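Ecdysteroid-phosphate phosphatase (Bombyx mori, PDB 3C7T) removes the phosphate from inactive ecdysteroid phosphates, chiefly ecdysone 22-phosphate, to release the active moulting hormone, and also has protein tyrosine phosphatase activity. Local coordinates at residues I82-A87 with E181-N186. Sequence-based numbering, arbitrary orientation.
Sequences IKHVYA and EKDGGN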
loop_
_atom_site.group_PDB
_atom_site.type_symbol
_atom_site.label_atom_id
_atom_site.label_comp_id
_atom_site.label_asym_id
_atom_site.label_seq_id
_atom_site.Cartn_x
_atom_site.Cartn_y
_atom_site.Cartn_z
ATOM N N ILE A 82 21.729 -7.721 4.261
ATOM C CA ILE A 82 21.837 -6.996 5.520
ATOM C C ILE A 82 22.065 -8.029 6.627
ATOM O O ILE A 82 21.444 -9.103 6.652
ATOM C CB ILE A 82 20.597 -6.060 5.814
ATOM C CG1 ILE A 82 20.633 -4.797 4.950
ATOM C CG2 ILE A 82 20.601 -5.537 7.234
ATOM C CD1 ILE A 82 19.959 -4.940 3.647
ATOM N N LYS A 83 22.968 -7.719 7.539
ATOM C CA LYS A 83 23.246 -8.655 8.607
ATOM C C LYS A 83 22.855 -8.084 9.949
ATOM O O LYS A 83 22.442 -8.822 10.848
ATOM C CB LYS A 83 24.736 -9.011 8.587
ATOM C CG LYS A 83 25.140 -10.086 9.577
ATOM C CD LYS A 83 26.460 -10.714 9.157
ATOM C CE LYS A 83 26.940 -11.763 10.164
ATOM N NZ LYS A 83 25.882 -12.765 10.480
ATOM N N HIS A 84 22.984 -6.767 10.080
ATOM C CA HIS A 84 22.869 -6.115 11.384
ATOM C C HIS A 84 21.742 -5.089 11.335
ATOM O O HIS A 84 21.852 -4.083 10.630
ATOM C CB HIS A 84 24.188 -5.451 11.757
ATOM C CG HIS A 84 25.367 -6.364 11.642
ATOM N ND1 HIS A 84 26.289 -6.267 10.619
ATOM C CD2 HIS A 84 25.761 -7.413 12.403
ATOM C CE1 HIS A 84 27.218 -7.197 10.774
ATOM N NE2 HIS A 84 26.919 -7.906 11.849
ATOM N N VAL A 85 20.676 -5.378 12.079
ATOM C CA VAL A 85 19.433 -4.605 12.023
ATOM C C VAL A 85 19.132 -4.057 13.418
ATOM O O VAL A 85 18.991 -4.821 14.389
ATOM C CB VAL A 85 18.250 -5.465 11.507
ATOM C CG1 VAL A 85 16.947 -4.672 11.501
ATOM C CG2 VAL A 85 18.545 -6.008 10.106
ATOM N N TYR A 86 19.095 -2.730 13.503
ATOM C CA TYR A 86 18.824 -2.014 14.759
ATOM C C TYR A 86 17.548 -1.195 14.583
ATOM O O TYR A 86 17.381 -0.532 13.560
ATOM C CB TYR A 86 19.998 -1.095 15.128
ATOM C CG TYR A 86 21.312 -1.839 15.271
ATOM C CD1 TYR A 86 22.081 -2.139 14.146
ATOM C CD2 TYR A 86 21.773 -2.256 16.525
ATOM C CE1 TYR A 86 23.294 -2.832 14.270
ATOM C CE2 TYR A 86 22.993 -2.944 16.664
ATOM C CZ TYR A 86 23.737 -3.231 15.526
ATOM O OH TYR A 86 24.925 -3.911 15.618
ATOM N N ALA A 87 16.661 -1.247 15.575
ATOM C CA ALA A 87 15.396 -0.527 15.508
ATOM C C ALA A 87 15.140 0.250 16.783
ATOM O O ALA A 87 15.420 -0.232 17.886
ATOM C CB ALA A 87 14.259 -1.475 15.250
ATOM N N GLU A 181 32.488 -3.887 12.393
ATOM C CA GLU A 181 33.542 -3.631 11.411
ATOM C C GLU A 181 34.304 -4.916 11.052
ATOM O O GLU A 181 34.505 -5.208 9.866
ATOM C CB GLU A 181 34.496 -2.542 11.917
ATOM C CG GLU A 181 35.371 -1.911 10.831
ATOM C CD GLU A 181 36.331 -0.857 11.378
ATOM O OE1 GLU A 181 35.922 -0.047 12.238
ATOM O OE2 GLU A 181 37.508 -0.836 10.948
ATOM N N LYS A 182 34.699 -5.680 12.076
ATOM C CA LYS A 182 35.421 -6.954 11.896
ATOM C C LYS A 182 34.619 -7.929 11.029
ATOM O O LYS A 182 35.138 -8.474 10.045
ATOM C CB LYS A 182 35.715 -7.591 13.255
ATOM C CG LYS A 182 36.822 -8.645 13.254
ATOM C CD LYS A 182 37.080 -9.142 14.674
ATOM C CE LYS A 182 38.334 -10.022 14.774
ATOM N NZ LYS A 182 38.148 -11.337 14.101
ATOM N N ASP A 183 33.355 -8.135 11.409
ATOM C CA ASP A 183 32.392 -8.934 10.647
ATOM C C ASP A 183 32.212 -8.385 9.229
ATOM O O ASP A 183 32.170 -9.146 8.253
ATOM C CB ASP A 183 31.041 -8.905 11.376
ATOM C CG ASP A 183 30.074 -10.008 10.916
ATOM O OD1 ASP A 183 30.269 -10.635 9.845
ATOM O OD2 ASP A 183 29.092 -10.236 11.659
ATOM N N GLY A 184 32.077 -7.063 9.129
ATOM C CA GLY A 184 31.976 -6.371 7.835
ATOM C C GLY A 184 30.637 -6.502 7.132
ATOM O O GLY A 184 30.526 -6.211 5.933
ATOM N N GLY A 185 29.623 -6.947 7.866
ATOM C CA GLY A 185 28.270 -7.028 7.316
ATOM C C GLY A 185 27.604 -5.658 7.210
ATOM O O GLY A 185 28.001 -4.716 7.909
ATOM N N ASN A 186 26.599 -5.567 6.331
ATOM C CA ASN A 186 25.811 -4.344 6.116
ATOM C C ASN A 186 24.891 -4.072 7.297
ATOM O O ASN A 186 24.445 -5.002 7.973
ATOM C CB ASN A 186 25.037 -4.401 4.778
ATOM C CG ASN A 186 25.968 -4.452 3.555
ATOM O OD1 ASN A 186 27.050 -3.863 3.555
ATOM N ND2 ASN A 186 25.542 -5.155 2.512
#
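The imidazole of H84 meets the loop edge-on at G185, its CE1 3.6 Å from G185 CA, and turns its outer edge to D183. There H84 NE2 donates to D183 OD2 at 3.2 Å; the acceptor lies close to the ring plane, but the nitrogen meets the carboxylate from above its plane, the two planes standing 82° apart. Histidine suits this place because it is flat enough to pass beside the loop and still carries a polar edge to its far end. Any side chain on G185 would run into H84 CE1 and K83 CB, which makes glycine the fitting residue. K83 CG, anti to the backbone N (chi1 -175°), sits 3.6 Å above the plane of the H84 ring, offset toward the rim, and the chain runs on to bring CE beside D183; K83 NZ stays 4.3 Å from D183 OD2, too far for a salt bridge, though the opposite charges probably attract. In this histidine phosphatase domain, the contact lies where strands 84-87 and 187-191, parallel neighbours in the central sheet, begin. N186 O ties their entrances together, accepting from K83 N and from H84 N, each at 3.1 Å. With an alanine at H84, D183 is likely to lose its ring N-H partner and a gap to open beside G185. Asparagine suits N186 because one amide both accepts, OD1 from W6 N, and donates, ND2 to S81 O.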